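Local coordinates for protein mandelate racemase/muconate lactonizing enzyme (Polaromonas sp., PDB 2OG9) that probably acts as a mandelate racemase-like isomerase of the enolase superfamily, built on a TIM-barrel catalytic domain, at residues I15-R19 and A379-P385. Numbering follows the deposited sequence.
Sequences ITWVR and AQVGTRP
R384 lays its extended side chain over one face of the W17 indole, where the chain's C-terminal end joins the four-stranded antiparallel sheet of the enolase-type N-terminal domain. Strand 15-26 is an inner strand of that sheet and strand 375-382 the edge strand beside it, so residues at least 360 positions apart, with the barrel domain between them, become neighbours. The arginine methylenes run along the ring: CD sits over the six-membered ring, 3.8 Å from its centroid, as a CH-pi contact, and the guanidinium beyond it stacks almost parallel to the indole, the planes 5° apart. CZ lies 4.3 Å from the same centroid, displaced from the ring normal, so the cation-pi contact is off-centre. NE also forms a salt bridge with E55 on strand 46-56, which probably helps hold the guanidinium over the ring.

With CG anti to the backbone N (chi1 -179°), the indole extends alongside strand 375-382 and offers one face to R384. At its edge, NE1 donates to OE1 of Q380 over 3.1 Å; the oxygen lies in the ring plane, whereas the donor stands well above the amide's carbonyl plane. Between the strands, V18 and V381 form a hydrogen-bonded antiparallel pair with two reciprocal N-H...O bonds, and CB of V18 meets CG1 of V381 at 3.9 Å on the face turned toward I88 and away from R19 and Q380. R19 instead forms salt bridges to E53 and E378. W17 and G382 form the last, non-hydrogen-bonded pair, where CA of G382 approaches T16 O to 3.2 Å. On the other edge of strand 15-26, T16 and W17 both face E55, a classic beta bulge. Beyond the glycine, T383 N makes a weak, bent hydrogen bond to T16 O, with an N-H...O angle of 124°.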
ATOM      1  N   ILE A  15      28.649 -27.282 -29.663  1.00 26.16           N
ATOM      2  CA  ILE A  15      28.202 -26.627 -30.888  1.00 24.94           C
ATOM      3  C   ILE A  15      29.398 -26.421 -31.811  1.00 25.29           C
ATOM      4  O   ILE A  15      30.411 -25.857 -31.403  1.00 25.32           O
ATOM      5  CB  ILE A  15      27.562 -25.250 -30.579  1.00 23.66           C
ATOM      6  CG1 ILE A  15      26.322 -25.443 -29.695  1.00 23.90           C
ATOM      7  CG2 ILE A  15      27.225 -24.525 -31.880  1.00 20.77           C
ATOM      8  CD1 ILE A  15      25.652 -24.146 -29.247  1.00 23.80           C
ATOM      9  N   THR A  16      29.276 -26.862 -33.057  1.00 23.87           N
ATOM     10  CA  THR A  16      30.379 -26.730 -33.997  1.00 25.28           C
ATOM     11  C   THR A  16      30.059 -25.914 -35.241  1.00 24.62           C
ATOM     12  O   THR A  16      30.964 -25.424 -35.911  1.00 25.35           O
ATOM     13  CB  THR A  16      30.878 -28.124 -34.440  1.00 26.07           C
ATOM     14  OG1 THR A  16      29.787 -28.871 -34.990  1.00 24.98           O
ATOM     15  CG2 THR A  16      31.449 -28.887 -33.252  1.00 25.84           C
ATOM     16  N   TRP A  17      28.776 -25.744 -35.542  1.00 22.90           N
ATOM     17  CA  TRP A  17      28.377 -25.012 -36.738  1.00 23.80           C
ATOM     18  C   TRP A  17      27.088 -24.243 -36.504  1.00 21.72           C
ATOM     19  O   TRP A  17      26.196 -24.714 -35.804  1.00 21.22           O
ATOM     20  CB  TRP A  17      28.170 -26.005 -37.890  1.00 23.46           C
ATOM     21  CG  TRP A  17      27.777 -25.393 -39.208  1.00 26.16           C
ATOM     22  CD1 TRP A  17      28.598 -24.755 -40.097  1.00 25.41           C
ATOM     23  CD2 TRP A  17      26.474 -25.415 -39.812  1.00 25.57           C
ATOM     24  NE1 TRP A  17      27.890 -24.388 -41.217  1.00 24.79           N
ATOM     25  CE2 TRP A  17      26.585 -24.781 -41.070  1.00 26.05           C
ATOM     26  CE3 TRP A  17      25.225 -25.910 -39.413  1.00 26.92           C
ATOM     27  CZ2 TRP A  17      25.494 -24.631 -41.934  1.00 27.28           C
ATOM     28  CZ3 TRP A  17      24.138 -25.762 -40.271  1.00 27.02           C
ATOM     29  CH2 TRP A  17      24.282 -25.127 -41.518  1.00 27.31           C
ATOM     30  N   VAL A  18      26.998 -23.058 -37.092  1.00 21.84           N
ATOM     31  CA  VAL A  18      25.805 -22.229 -36.966  1.00 20.55           C
ATOM     32  C   VAL A  18      25.579 -21.497 -38.278  1.00 21.36           C
ATOM     33  O   VAL A  18      26.517 -20.957 -38.858  1.00 20.50           O
ATOM     34  CB  VAL A  18      25.952 -21.169 -35.843  1.00 20.69           C
ATOM     35  CG1 VAL A  18      24.696 -20.324 -35.767  1.00 23.80           C
ATOM     36  CG2 VAL A  18      26.213 -21.842 -34.508  1.00 21.18           C
ATOM     37  N   ARG A  19      24.337 -21.496 -38.753  1.00 20.23           N
ATOM     38  CA  ARG A  19      24.001 -20.793 -39.985  1.00 22.43           C
ATOM     39  C   ARG A  19      22.765 -19.926 -39.791  1.00 21.52           C
ATOM     40  O   ARG A  19      21.749 -20.385 -39.274  1.00 21.57           O
ATOM     41  CB  ARG A  19      23.745 -21.776 -41.137  1.00 23.96           C
ATOM     42  CG  ARG A  19      23.255 -21.084 -42.410  1.00 26.70           C
ATOM     43  CD  ARG A  19      23.323 -21.991 -43.641  1.00 32.47           C
ATOM     44  NE  ARG A  19      22.841 -21.299 -44.835  1.00 36.34           N
ATOM     45  CZ  ARG A  19      21.559 -21.080 -45.107  1.00 39.14           C
ATOM     46  NH1 ARG A  19      20.622 -21.511 -44.273  1.00 40.77           N
ATOM     47  NH2 ARG A  19      21.208 -20.417 -46.205  1.00 39.68           N
ATOM     48  N   ALA A 379      24.767 -16.224 -43.498  1.00 26.21           N
ATOM     49  CA  ALA A 379      26.132 -16.331 -43.023  1.00 25.34           C
ATOM     50  C   ALA A 379      26.237 -17.585 -42.178  1.00 25.95           C
ATOM     51  O   ALA A 379      25.232 -18.106 -41.693  1.00 22.01           O
ATOM     52  CB  ALA A 379      26.487 -15.117 -42.189  1.00 25.11           C
ATOM     53  N   GLN A 380      27.457 -18.071 -42.010  1.00 27.10           N
ATOM     54  CA  GLN A 380      27.678 -19.251 -41.201  1.00 29.08           C
ATOM     55  C   GLN A 380      29.053 -19.191 -40.561  1.00 29.03           C
ATOM     56  O   GLN A 380      29.938 -18.479 -41.031  1.00 27.71           O
ATOM     57  CB  GLN A 380      27.521 -20.518 -42.047  1.00 32.29           C
ATOM     58  CG  GLN A 380      28.232 -20.491 -43.383  1.00 36.51           C
ATOM     59  CD  GLN A 380      27.935 -21.731 -44.204  1.00 38.49           C
ATOM     60  OE1 GLN A 380      28.360 -22.833 -43.860  1.00 38.42           O
ATOM     61  NE2 GLN A 380      27.190 -21.558 -45.290  1.00 40.22           N
ATOM     62  N   VAL A 381      29.213 -19.923 -39.466  1.00 28.48           N
ATOM     63  CA  VAL A 381      30.472 -19.963 -38.747  1.00 31.17           C
ATOM     64  C   VAL A 381      30.695 -21.382 -38.253  1.00 32.21           C
ATOM     65  O   VAL A 381      29.737 -22.112 -37.998  1.00 30.81           O
ATOM     66  CB  VAL A 381      30.454 -18.986 -37.544  1.00 30.98           C
ATOM     67  CG1 VAL A 381      29.261 -19.278 -36.661  1.00 31.10           C
ATOM     68  CG2 VAL A 381      31.743 -19.105 -36.749  1.00 33.14           C
ATOM     69  N   GLY A 382      31.960 -21.773 -38.134  1.00 33.54           N
ATOM     70  CA  GLY A 382      32.278 -23.109 -37.669  1.00 35.66           C
ATOM     71  C   GLY A 382      32.370 -24.112 -38.801  1.00 38.71           C
ATOM     72  O   GLY A 382      32.245 -23.754 -39.973  1.00 37.31           O
ATOM     73  N   THR A 383      32.595 -25.374 -38.446  1.00 40.46           N
ATOM     74  CA  THR A 383      32.702 -26.445 -39.430  1.00 43.29           C
ATOM     75  C   THR A 383      31.563 -27.434 -39.230  1.00 43.14           C
ATOM     76  O   THR A 383      31.414 -28.030 -38.162  1.00 42.10           O
ATOM     77  CB  THR A 383      34.040 -27.197 -39.301  1.00 44.09           C
ATOM     78  OG1 THR A 383      35.120 -26.258 -39.352  1.00 47.58           O
ATOM     79  CG2 THR A 383      34.196 -28.198 -40.438  1.00 46.33           C
ATOM     80  N   ARG A 384      30.760 -27.601 -40.271  1.00 44.35           N
ATOM     81  CA  ARG A 384      29.621 -28.498 -40.219  1.00 47.23           C
ATOM     82  C   ARG A 384      30.074 -29.943 -40.011  1.00 48.71           C
ATOM     83  O   ARG A 384      31.015 -30.409 -40.656  1.00 49.07           O
ATOM     84  CB  ARG A 384      28.816 -28.361 -41.514  1.00 46.54           C
ATOM     85  CG  ARG A 384      27.386 -28.828 -41.402  1.00 46.41           C
ATOM     86  CD  ARG A 384      26.554 -28.336 -42.569  1.00 44.68           C
ATOM     87  NE  ARG A 384      25.164 -28.750 -42.428  1.00 44.41           N
ATOM     88  CZ  ARG A 384      24.205 -28.455 -43.296  1.00 44.54           C
ATOM     89  NH1 ARG A 384      24.484 -27.742 -44.377  1.00 44.31           N
ATOM     90  NH2 ARG A 384      22.966 -28.873 -43.078  1.00 46.39           N
ATOM     91  N   PRO A 385      29.414 -30.669 -39.094  1.00 50.37           N
ATOM     92  CA  PRO A 385      29.773 -32.065 -38.821  1.00 51.43           C
ATOM     93  C   PRO A 385      29.554 -32.979 -40.026  1.00 52.64           C
ATOM     94  O   PRO A 385      30.557 -33.529 -40.536  1.00 53.74           O
ATOM     95  CB  PRO A 385      28.872 -32.426 -37.641  1.00 51.04           C
ATOM     96  CG  PRO A 385      27.650 -31.588 -37.886  1.00 50.60           C
ATOM     97  CD  PRO A 385      28.258 -30.258 -38.274  1.00 51.06           C
TER